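Local coordinates for capsid polyprotein (Turkey astrovirus 2, PDB 3TS3), which supplies the projecting spike domain of the astrovirus capsid and, as the whole polyprotein, probably self-assembles into an icosahedral T=3 immature capsid, at residues V33-A38 with Y186-S191; Y48-T53 with N126-L131; F69-A74 with G151-L156; L80-T85 with Y165-S170. All coordinates share one frame; numbering follows the deposited sequence. Where two conformers were deposited one is given.

Contact 1: V33-A38 with Y186-S191; sequences VFCLAA and YFWNWS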
# COMPACT_ATOMS: atom_id res chain seq x y z
N VAL C 33 9.20 8.41 -7.29
CA VAL C 33 8.18 9.16 -8.09
C VAL C 33 6.92 8.29 -8.37
O VAL C 33 5.86 8.86 -8.57
CB VAL C 33 8.80 9.58 -9.45
CG1 VAL C 33 7.78 10.25 -10.31
CG2 VAL C 33 9.99 10.52 -9.22
N PHE C 34 7.04 6.98 -8.17
CA PHE C 34 5.85 6.14 -8.15
C PHE C 34 5.93 5.01 -7.13
O PHE C 34 6.99 4.50 -6.81
CB PHE C 34 5.44 5.63 -9.53
CG PHE C 34 6.47 4.79 -10.21
CD1 PHE C 34 6.46 3.41 -10.09
CD2 PHE C 34 7.43 5.37 -11.02
CE1 PHE C 34 7.40 2.64 -10.74
CE2 PHE C 34 8.36 4.60 -11.66
CZ PHE C 34 8.34 3.24 -11.52
N CYS C 35 4.76 4.62 -6.64
CA CYS C 35 4.62 3.58 -5.65
C CYS C 35 3.70 2.48 -6.15
O CYS C 35 2.60 2.77 -6.59
CB CYS C 35 4.05 4.20 -4.37
SG CYS C 35 3.45 3.03 -3.14
N LEU C 36 4.14 1.24 -6.03
CA LEU C 36 3.31 0.10 -6.39
C LEU C 36 2.57 -0.39 -5.15
O LEU C 36 3.19 -0.80 -4.18
CB LEU C 36 4.16 -1.05 -6.95
CG LEU C 36 3.43 -2.38 -7.18
CD1 LEU C 36 2.43 -2.27 -8.32
CD2 LEU C 36 4.43 -3.50 -7.43
N ALA C 37 1.25 -0.36 -5.22
CA ALA C 37 0.39 -0.88 -4.16
C ALA C 37 -0.42 -2.01 -4.77
O ALA C 37 -0.92 -1.89 -5.87
CB ALA C 37 -0.52 0.21 -3.61
N ALA C 38 -0.49 -3.14 -4.09
CA ALA C 38 -1.20 -4.29 -4.63
C ALA C 38 -1.56 -5.30 -3.55
O ALA C 38 -0.96 -5.34 -2.49
CB ALA C 38 -0.37 -4.94 -5.72
N TYR C 186 4.88 -1.65 0.80
CA TYR C 186 4.82 -0.82 -0.38
C TYR C 186 6.16 -0.91 -1.09
O TYR C 186 7.18 -1.07 -0.45
CB TYR C 186 4.59 0.65 -0.01
CG TYR C 186 3.19 1.05 0.40
CD1 TYR C 186 2.18 1.20 -0.53
CD2 TYR C 186 2.91 1.34 1.72
CE1 TYR C 186 0.92 1.59 -0.13
CE2 TYR C 186 1.66 1.72 2.12
CZ TYR C 186 0.67 1.86 1.19
OH TYR C 186 -0.57 2.26 1.62
N PHE C 187 6.14 -0.78 -2.40
CA PHE C 187 7.35 -0.75 -3.19
C PHE C 187 7.38 0.58 -3.93
O PHE C 187 6.37 1.02 -4.43
CB PHE C 187 7.42 -1.92 -4.18
CG PHE C 187 7.85 -3.21 -3.54
CD1 PHE C 187 6.95 -3.98 -2.84
CD2 PHE C 187 9.15 -3.63 -3.63
CE1 PHE C 187 7.35 -5.15 -2.26
CE2 PHE C 187 9.55 -4.80 -3.04
CZ PHE C 187 8.65 -5.56 -2.36
N TRP C 188 8.55 1.20 -3.97
CA TRP C 188 8.74 2.48 -4.63
C TRP C 188 9.89 2.40 -5.63
O TRP C 188 10.82 1.64 -5.44
CB TRP C 188 9.05 3.56 -3.59
CG TRP C 188 7.91 3.93 -2.67
CD1 TRP C 188 7.52 3.27 -1.54
CD2 TRP C 188 7.06 5.07 -2.79
NE1 TRP C 188 6.46 3.93 -0.96
CE2 TRP C 188 6.17 5.04 -1.70
CE3 TRP C 188 6.97 6.11 -3.71
CZ2 TRP C 188 5.19 5.99 -1.52
CZ3 TRP C 188 6.01 7.06 -3.52
CH2 TRP C 188 5.13 7.00 -2.44
N ASN C 189 9.82 3.17 -6.71
CA ASN C 189 10.90 3.10 -7.69
C ASN C 189 12.23 3.59 -7.11
O ASN C 189 12.28 4.52 -6.32
CB ASN C 189 10.54 3.81 -9.00
CG ASN C 189 10.70 5.31 -8.92
OD1 ASN C 189 9.92 5.98 -8.27
ND2 ASN C 189 11.70 5.83 -9.60
N TRP C 190 13.30 2.92 -7.49
CA TRP C 190 14.62 3.18 -6.95
C TRP C 190 15.53 3.55 -8.11
O TRP C 190 15.78 2.74 -8.99
CB TRP C 190 15.07 1.90 -6.25
CG TRP C 190 16.43 1.83 -5.65
CD1 TRP C 190 17.58 2.39 -6.12
CD2 TRP C 190 16.80 1.09 -4.48
NE1 TRP C 190 18.63 2.06 -5.31
CE2 TRP C 190 18.18 1.26 -4.29
CE3 TRP C 190 16.09 0.30 -3.57
CZ2 TRP C 190 18.86 0.68 -3.24
CZ3 TRP C 190 16.77 -0.27 -2.52
CH2 TRP C 190 18.14 -0.08 -2.36
N SER C 191 16.03 4.78 -8.09
CA SER C 191 16.87 5.30 -9.17
C SER C 191 18.14 4.48 -9.34
O SER C 191 18.75 4.06 -8.38
CB SER C 191 17.24 6.75 -8.86
OG SER C 191 18.28 7.18 -9.71

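Contact 2: Y48-T53 with N126-L131; sequences YNNQIT and NLDEQL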
# COMPACT_ATOMS: atom_id res chain seq x y z
N TYR C 48 10.52 -19.87 -4.23
CA TYR C 48 11.73 -20.60 -4.55
C TYR C 48 12.70 -20.49 -3.38
O TYR C 48 13.00 -19.41 -2.91
CB TYR C 48 12.36 -20.03 -5.83
CG TYR C 48 13.66 -20.66 -6.21
CD1 TYR C 48 13.70 -21.90 -6.83
CD2 TYR C 48 14.86 -20.03 -5.94
CE1 TYR C 48 14.90 -22.48 -7.17
CE2 TYR C 48 16.06 -20.60 -6.27
CZ TYR C 48 16.07 -21.82 -6.89
OH TYR C 48 17.26 -22.39 -7.23
N ASN C 49 13.17 -21.64 -2.91
CA ASN C 49 14.05 -21.70 -1.76
C ASN C 49 15.46 -22.21 -2.07
O ASN C 49 15.69 -23.40 -2.22
CB ASN C 49 13.37 -22.60 -0.71
CG ASN C 49 14.21 -22.83 0.52
OD1 ASN C 49 14.18 -23.91 1.09
ND2 ASN C 49 14.94 -21.81 0.96
N ASN C 50 16.38 -21.27 -2.22
CA ASN C 50 17.81 -21.55 -2.27
C ASN C 50 18.63 -20.30 -1.97
O ASN C 50 18.30 -19.23 -2.44
CB ASN C 50 18.20 -22.14 -3.62
CG ASN C 50 19.58 -22.76 -3.60
OD1 ASN C 50 19.94 -23.45 -2.67
ND2 ASN C 50 20.35 -22.51 -4.64
N GLN C 51 19.72 -20.44 -1.23
CA GLN C 51 20.57 -19.30 -0.98
C GLN C 51 21.30 -18.86 -2.25
O GLN C 51 21.95 -19.67 -2.90
CB GLN C 51 21.60 -19.65 0.09
CG GLN C 51 22.70 -18.63 0.26
CD GLN C 51 22.24 -17.39 0.97
OE1 GLN C 51 21.19 -17.37 1.60
NE2 GLN C 51 23.05 -16.34 0.90
N ILE C 52 21.19 -17.58 -2.56
CA ILE C 52 21.95 -16.98 -3.64
C ILE C 52 22.74 -15.83 -3.04
O ILE C 52 22.17 -14.94 -2.43
CB ILE C 52 21.03 -16.46 -4.77
CG1 ILE C 52 20.13 -17.58 -5.29
CG2 ILE C 52 21.85 -15.89 -5.92
CD1 ILE C 52 19.12 -17.12 -6.33
N THR C 53 24.06 -15.88 -3.17
CA THR C 53 24.93 -14.95 -2.33
C THR C 53 25.23 -13.62 -3.02
O THR C 53 25.32 -12.61 -2.32
CB THR C 53 26.30 -15.59 -2.05
OG1 THR C 53 26.86 -16.07 -3.28
CG2 THR C 53 26.16 -16.74 -1.05
N ASN C 126 22.48 -12.47 -12.44
CA ASN C 126 23.14 -13.52 -11.69
C ASN C 126 22.24 -14.19 -10.66
O ASN C 126 22.23 -13.84 -9.49
CB ASN C 126 24.45 -12.98 -11.14
CG ASN C 126 25.46 -12.71 -12.25
OD1 ASN C 126 26.04 -11.63 -12.35
ND2 ASN C 126 25.66 -13.71 -13.10
N LEU C 127 21.49 -15.17 -11.14
CA LEU C 127 20.54 -15.94 -10.35
C LEU C 127 20.63 -17.40 -10.73
O LEU C 127 21.09 -17.72 -11.81
CB LEU C 127 19.11 -15.45 -10.60
CG LEU C 127 18.78 -14.00 -10.27
CD1 LEU C 127 17.34 -13.69 -10.66
CD2 LEU C 127 19.00 -13.72 -8.79
N ASP C 128 20.12 -18.26 -9.87
CA ASP C 128 20.17 -19.69 -10.10
C ASP C 128 19.46 -20.01 -11.40
O ASP C 128 18.53 -19.32 -11.78
CB ASP C 128 19.37 -20.42 -9.03
CG ASP C 128 20.07 -20.47 -7.70
OD1 ASP C 128 19.46 -21.03 -6.78
OD2 ASP C 128 21.22 -20.00 -7.58
N GLU C 129 19.89 -21.08 -12.05
CA GLU C 129 19.30 -21.49 -13.31
C GLU C 129 17.82 -21.75 -13.12
O GLU C 129 17.00 -21.31 -13.90
CB GLU C 129 19.93 -22.81 -13.77
CG GLU C 129 21.40 -22.76 -14.13
CD GLU C 129 21.93 -24.12 -14.57
OE1 GLU C 129 21.84 -25.09 -13.80
OE2 GLU C 129 22.45 -24.22 -15.70
N GLN C 130 17.47 -22.46 -12.05
CA GLN C 130 16.08 -22.81 -11.79
C GLN C 130 15.23 -21.57 -11.57
O GLN C 130 14.08 -21.51 -11.99
CB GLN C 130 15.99 -23.73 -10.58
CG GLN C 130 14.62 -24.33 -10.34
CD GLN C 130 14.37 -25.56 -11.18
OE1 GLN C 130 14.03 -25.47 -12.35
NE2 GLN C 130 14.54 -26.73 -10.57
N LEU C 131 15.79 -20.58 -10.89
CA LEU C 131 15.04 -19.37 -10.62
C LEU C 131 14.79 -18.59 -11.91
O LEU C 131 13.72 -18.07 -12.11
CB LEU C 131 15.76 -18.52 -9.57
CG LEU C 131 15.06 -17.25 -9.09
CD1 LEU C 131 13.63 -17.54 -8.65
CD2 LEU C 131 15.86 -16.64 -7.96
O HOH W 1 22.91 -20.21 -5.49

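Contact 3: F69-A74 with G151-L156; sequences FLLDAA and GRRAAL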
# COMPACT_ATOMS: atom_id res chain seq x y z
N PHE C 69 21.90 -4.42 -11.56
CA PHE C 69 21.76 -3.88 -10.22
C PHE C 69 21.76 -5.03 -9.22
O PHE C 69 21.10 -6.03 -9.43
CB PHE C 69 20.61 -2.86 -10.06
CG PHE C 69 19.21 -3.39 -10.31
CD1 PHE C 69 18.45 -3.91 -9.28
CD2 PHE C 69 18.62 -3.26 -11.55
CE1 PHE C 69 17.16 -4.34 -9.50
CE2 PHE C 69 17.33 -3.68 -11.78
CZ PHE C 69 16.59 -4.23 -10.75
N LEU C 70 22.55 -4.90 -8.16
CA LEU C 70 22.68 -5.94 -7.15
C LEU C 70 21.49 -6.03 -6.21
O LEU C 70 20.84 -5.04 -5.93
CB LEU C 70 23.96 -5.73 -6.34
CG LEU C 70 25.28 -5.76 -7.10
CD1 LEU C 70 26.38 -5.24 -6.20
CD2 LEU C 70 25.60 -7.17 -7.56
N LEU C 71 21.24 -7.23 -5.70
CA LEU C 71 20.19 -7.48 -4.72
C LEU C 71 20.82 -8.04 -3.46
O LEU C 71 21.96 -8.46 -3.48
CB LEU C 71 19.16 -8.48 -5.24
CG LEU C 71 18.36 -8.15 -6.50
CD1 LEU C 71 17.38 -9.28 -6.74
CD2 LEU C 71 17.64 -6.83 -6.39
N ASP C 72 20.08 -8.04 -2.36
CA ASP C 72 20.57 -8.61 -1.12
C ASP C 72 20.63 -10.13 -1.20
O ASP C 72 19.77 -10.76 -1.79
CB ASP C 72 19.67 -8.21 0.05
CG ASP C 72 19.71 -6.73 0.34
OD1 ASP C 72 20.78 -6.22 0.72
OD2 ASP C 72 18.67 -6.07 0.20
N ALA C 73 21.65 -10.72 -0.60
CA ALA C 73 21.75 -12.18 -0.53
C ALA C 73 20.54 -12.68 0.24
O ALA C 73 20.14 -12.07 1.21
CB ALA C 73 23.03 -12.59 0.18
N ALA C 74 19.95 -13.79 -0.21
CA ALA C 74 18.77 -14.35 0.43
C ALA C 74 18.56 -15.82 0.09
O ALA C 74 19.12 -16.32 -0.86
CB ALA C 74 17.54 -13.54 0.04
N GLY C 151 14.19 -0.42 2.25
CA GLY C 151 15.34 -0.31 1.37
C GLY C 151 15.87 -1.63 0.84
O GLY C 151 17.03 -1.74 0.49
N ARG C 152 15.00 -2.63 0.75
CA ARG C 152 15.39 -3.93 0.21
C ARG C 152 15.07 -3.90 -1.28
O ARG C 152 13.92 -3.86 -1.67
CB ARG C 152 14.61 -5.04 0.88
CG ARG C 152 15.15 -6.43 0.59
CD ARG C 152 14.31 -7.49 1.25
NE ARG C 152 14.94 -8.81 1.18
CZ ARG C 152 15.80 -9.28 2.07
NH1 ARG C 152 16.16 -8.55 3.12
NH2 ARG C 152 16.31 -10.48 1.91
N ARG C 153 16.13 -3.93 -2.08
CA ARG C 153 16.02 -3.81 -3.53
C ARG C 153 15.25 -4.98 -4.13
O ARG C 153 15.37 -6.12 -3.68
CB ARG C 153 17.41 -3.73 -4.16
CG ARG C 153 17.44 -3.25 -5.62
CD ARG C 153 17.82 -1.80 -5.65
NE ARG C 153 17.98 -1.20 -6.98
CZ ARG C 153 19.14 -0.76 -7.45
NH1 ARG C 153 20.25 -0.90 -6.75
NH2 ARG C 153 19.18 -0.18 -8.64
N ALA C 154 14.48 -4.66 -5.16
CA ALA C 154 13.59 -5.60 -5.83
C ALA C 154 13.39 -5.19 -7.29
O ALA C 154 13.88 -4.16 -7.71
CB ALA C 154 12.25 -5.65 -5.12
N ALA C 155 12.68 -6.01 -8.05
CA ALA C 155 12.44 -5.70 -9.44
C ALA C 155 10.99 -5.90 -9.81
O ALA C 155 10.36 -6.85 -9.38
CB ALA C 155 13.32 -6.55 -10.33
N LEU C 156 10.47 -5.01 -10.65
CA LEU C 156 9.14 -5.18 -11.22
C LEU C 156 9.35 -5.44 -12.71
O LEU C 156 9.97 -4.63 -13.40
CB LEU C 156 8.28 -3.94 -11.01
CG LEU C 156 6.89 -3.91 -11.66
CD1 LEU C 156 5.97 -4.97 -11.09
CD2 LEU C 156 6.27 -2.53 -11.50
O HOH W 2 21.36 -2.63 -4.75
O HOH W 3 17.40 -7.00 -2.15
O HOH W 4 18.73 -3.54 -0.84
O HOH W 5 18.25 -12.05 3.31

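Contact 4: L80-T85 with Y165-S170; sequences LDVTQT and YILFFS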
# COMPACT_ATOMS: atom_id res chain seq x y z
N LEU C 80 5.81 -12.94 -7.67
CA LEU C 80 4.40 -12.66 -7.45
C LEU C 80 3.78 -11.86 -8.59
O LEU C 80 4.45 -11.08 -9.24
CB LEU C 80 4.19 -11.93 -6.12
CG LEU C 80 4.66 -12.65 -4.86
CD1 LEU C 80 4.16 -11.89 -3.64
CD2 LEU C 80 4.16 -14.07 -4.84
N ASP C 81 2.49 -12.07 -8.82
CA ASP C 81 1.77 -11.41 -9.90
C ASP C 81 0.95 -10.26 -9.31
O ASP C 81 0.15 -10.46 -8.43
CB ASP C 81 0.84 -12.44 -10.54
CG ASP C 81 -0.06 -11.86 -11.61
OD1 ASP C 81 0.26 -10.81 -12.17
OD2 ASP C 81 -1.09 -12.49 -11.89
N VAL C 82 1.19 -9.04 -9.79
CA VAL C 82 0.45 -7.88 -9.31
C VAL C 82 -0.51 -7.33 -10.37
O VAL C 82 -1.04 -6.26 -10.22
CB VAL C 82 1.37 -6.77 -8.77
CG1 VAL C 82 2.08 -7.25 -7.51
CG2 VAL C 82 2.38 -6.34 -9.83
N THR C 83 -0.72 -8.10 -11.43
CA THR C 83 -1.53 -7.61 -12.54
C THR C 83 -2.99 -7.28 -12.22
O THR C 83 -3.49 -6.26 -12.64
CB THR C 83 -1.55 -8.65 -13.68
OG1 THR C 83 -0.21 -9.09 -13.94
CG2 THR C 83 -2.14 -8.06 -14.94
N GLN C 84 -3.68 -8.15 -11.51
CA GLN C 84 -5.09 -7.90 -11.25
C GLN C 84 -5.41 -6.69 -10.37
O GLN C 84 -6.28 -5.90 -10.70
CB GLN C 84 -5.77 -9.16 -10.68
CG GLN C 84 -7.28 -8.99 -10.51
CD GLN C 84 -7.99 -10.29 -10.26
OE1 GLN C 84 -7.52 -11.13 -9.51
NE2 GLN C 84 -9.14 -10.46 -10.87
N THR C 85 -4.74 -6.59 -9.22
CA THR C 85 -5.06 -5.53 -8.27
C THR C 85 -4.09 -4.35 -8.19
O THR C 85 -4.37 -3.37 -7.53
CB THR C 85 -5.24 -6.12 -6.86
OG1 THR C 85 -3.96 -6.47 -6.31
CG2 THR C 85 -6.12 -7.35 -6.92
N TYR C 165 2.42 -8.40 -14.84
CA TYR C 165 3.38 -7.60 -14.10
C TYR C 165 3.86 -8.48 -12.96
O TYR C 165 3.07 -8.93 -12.14
CB TYR C 165 2.73 -6.34 -13.54
CG TYR C 165 2.35 -5.30 -14.56
CD1 TYR C 165 1.14 -5.36 -15.24
CD2 TYR C 165 3.20 -4.25 -14.84
CE1 TYR C 165 0.81 -4.41 -16.16
CE2 TYR C 165 2.88 -3.31 -15.75
CZ TYR C 165 1.67 -3.39 -16.41
OH TYR C 165 1.36 -2.43 -17.32
N ILE C 166 5.15 -8.75 -12.94
CA ILE C 166 5.72 -9.66 -11.98
C ILE C 166 6.59 -8.92 -10.99
O ILE C 166 7.55 -8.29 -11.36
CB ILE C 166 6.59 -10.71 -12.70
CG1 ILE C 166 5.76 -11.45 -13.74
CG2 ILE C 166 7.23 -11.65 -11.70
CD1 ILE C 166 4.62 -12.24 -13.14
N LEU C 167 6.25 -9.03 -9.71
CA LEU C 167 7.05 -8.39 -8.68
C LEU C 167 7.98 -9.44 -8.09
O LEU C 167 7.53 -10.44 -7.57
CB LEU C 167 6.13 -7.82 -7.60
CG LEU C 167 6.81 -7.15 -6.41
CD1 LEU C 167 7.59 -5.92 -6.82
CD2 LEU C 167 5.79 -6.82 -5.35
N PHE C 168 9.28 -9.21 -8.20
CA PHE C 168 10.28 -10.18 -7.79
C PHE C 168 11.11 -9.64 -6.64
O PHE C 168 11.72 -8.60 -6.76
CB PHE C 168 11.17 -10.51 -9.00
CG PHE C 168 12.35 -11.37 -8.67
CD1 PHE C 168 12.18 -12.69 -8.33
CD2 PHE C 168 13.64 -10.87 -8.74
CE1 PHE C 168 13.25 -13.49 -8.05
CE2 PHE C 168 14.72 -11.67 -8.44
CZ PHE C 168 14.52 -12.97 -8.10
N PHE C 169 11.10 -10.36 -5.53
CA PHE C 169 11.81 -9.92 -4.34
C PHE C 169 12.13 -11.08 -3.42
O PHE C 169 11.53 -12.14 -3.53
CB PHE C 169 10.95 -8.88 -3.60
CG PHE C 169 9.64 -9.42 -3.12
CD1 PHE C 169 9.48 -9.79 -1.80
CD2 PHE C 169 8.58 -9.57 -3.98
CE1 PHE C 169 8.30 -10.29 -1.36
CE2 PHE C 169 7.39 -10.07 -3.54
CZ PHE C 169 7.25 -10.41 -2.23
N SER C 170 13.07 -10.89 -2.51
CA SER C 170 13.39 -11.92 -1.54
C SER C 170 12.79 -11.57 -0.18
O SER C 170 12.44 -10.44 0.08
CB SER C 170 14.90 -12.11 -1.40
OG SER C 170 15.49 -10.99 -0.77

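Contact 1: V33-A38 with Y186-S191
Strands 34-37 and 187-189 run antiparallel, their axes 4.7 Å apart at closest approach and their directions 153° apart. Leu36 and Phe187 form a hydrogen-bonded pair. Leu36 N gives a sound bond to Phe187 O (2.8 Å), while the return bond from Phe187 N to Leu36 O is weak. Cys35 and Trp188 form the adjoining non-hydrogen-bonded pair, and Asn189 N bonds to Phe34 O beyond it. On the face that carries Cys35 and Trp188, Cys35 CB sits over the centre of the Trp188 six-membered ring, 3.3 Å from its centroid. Cys35 SG is anti to the backbone N (chi1 167°). From there SG makes sulfur-aromatic contacts with two rings, over the face of the Trp188 five-membered ring and obliquely to Tyr186, 3.4 Å from Tyr186 CD1. The two strands belong to the large antiparallel sheet of the spike domain, where strand 34-37 also pairs with 87-90 and strand 187-189 with 142-148. Near Val33, Asn189 OD1 accepts from Phe34 N at 3.1 Å and, weakly, from Val33 N, while ND2 bonds to Glu30 O. The Asn189 amide stacks on the Phe34 ring, planes 10° apart, with Asn189 CB 3.4 Å from Phe34 CZ. Tyr186 OH accepts a hydrogen bond from Ala38 N of the second subunit, and the two Tyr186 rings stack between the subunits.

Contact 2: Y48-T53 with N126-L131
Asp128 OD1 is gripped by two donors from strand 47-52. Tyr48 OH donates to it at 2.6 Å, on the anti lone pair of OD1. Asn50 ND2 donates to the same Asp128 OD1 at 2.7 Å, almost straight at 175°. It comes from the syn side, while OD1 lies in the amide plane of Asn50. The carboxylate stands nearly upright to the Tyr48 ring, the planes 80° apart, and OD1 meets that ring at its edge. The other oxygen, OD2, accepts a hydrogen bond from a water that also donates to Gln51 O. Both oxygens are therefore tied to the strand, which should hold the carboxylate against rotation and probably favours its charged form. Beside the polar group the contact is apolar. A chi1 of 177° sets the Tyr48 ring beside its own carbonyl carbon and toward the helix start. Leu131 CB lies over one face of the ring, 4.2 Å from its centroid, and Gln130 CG comes within 3.7 Å of Tyr48 CE1. Ile52 CD1 packs on Leu131 CD2 at 3.7 Å. Asp128 is at the N-cap position, but its side chain makes no capping bond. The start of helix 129-135 packs on strand 47-52 of the large antiparallel sheet. Trp77 of the adjoining strand 76-81 packs on Tyr48, Ile52 and Leu131, and Phe168 of strand 164-171 touches Leu127 and Leu131.

Contact 3: F69-A74 with G151-L156
Phe69 and Arg153 make the closest side-chain contact. The guanidinium is nearly parallel to the Phe69 ring (planes 15° apart) but is set over Phe69 CB, not stacked on the ring. Phe69 CB covers one face of the guanidinium toward its rim, 3.4 Å from Arg153 NH2. Arg153 reaches this place because its chain bends at chi2 (100°). The far end of the Phe69 ring meets Ala155, with CZ 4.0 Å from Ala155 CB near the ring plane. Leu71 crosses the arginine at about a right angle, its CD2 3.7 Å from Arg153 CG. Asp72 OD2 lies 3.6 Å from Arg152 CG, and Asp72 CB sits over one face of the Arg152 guanidinium. Asp72 OD2, 4.6 Å from Arg152 NH1, lies well out of the guanidinium plane, so only the charges attract.

Waters carry the polar links between the segments. One accepts from Arg153 NH1 and donates to Leu70 O. Two others donate to Asp72 OD2. Of these, one joins it to Asp72 N and Arg153 O, and the other to Gly151 O and Arg153 N. A fourth accepts from Arg152 NH2, in the guanidinium plane, and donates to Ala73 O. Further out, Ser145 OG bonds Arg153 NE, Trp190 makes a cation-pi contact with Arg153, and Ser170 OG bonds Arg152 NH2. The end-to-end directions of the touching parts are 119° apart. Segment 69-74 leaves the two-stranded sheet 56-59/67-70 and packs across the turn of the antiparallel hairpin 142-148/153-159 and the start of its second strand.

Contact 4: L80-T85 with Y165-S170
Leu80 points its CD1 at the edge of the Phe169 ring, near the ring plane, with CD1 3.7 Å from Phe169 CZ. The two side chains are slanted against each other. Phe169 CG is held between the backbone N and the carbonyl carbon (chi1 62°), which turns the edge of its ring toward Leu80. Val82 stands at about a right angle to Tyr165. Its CG2 is 3.7 Å from Tyr165 CB, while Val82 CG1 turns to Leu167 CB. Backbone bonds fix these positions. Leu80 and Leu167 form an antiparallel hydrogen-bonded pair, and Val82 N bonds to Tyr165 O at 3.0 Å. Next to it, a side chain takes the place of a backbone acceptor: Tyr165 N donates to Thr83 OG1 at 2.9 Å. Thr83 OG1 in turn donates to the syn lone pair of Asp81 OD1 at 2.5 Å. Thr83 N reaches that oxygen from above the carboxylate plane, making an Asx turn. Asp81 OD1 thus receives two bonds and probably helps to orient the threonine hydroxyl toward Tyr165 N. Strand 164-171 lies between 76-81 and 153-159 in the sheet. Helix 102-105 packs on Tyr165 through Met102 and Leu105, and Leu156 of strand 153-159 touches Val82.

How the contacts relate
All four contacts reach the large antiparallel sheet of the spike domain. Contacts 1 and 4 are buried, their centres about 12 Å apart, and touch where Phe187 and Leu36 pack on Leu167. Both also meet the second subunit. Contact 3 joins contact 1 through Trp190 on Arg153, centres about 13 Å apart, and contact 4 through a probable backbone bond between Phe168 N and Ala155 O (2.8 Å). Contact 2 lies farther out, its centre about 19 Å from the chain centre and about 24 Å from the centre of contact 1. It connects to contact 3 by a probable bond from Ile52 N to Ala74 O (3.0 Å), and Phe168 of contact 4 also reaches it.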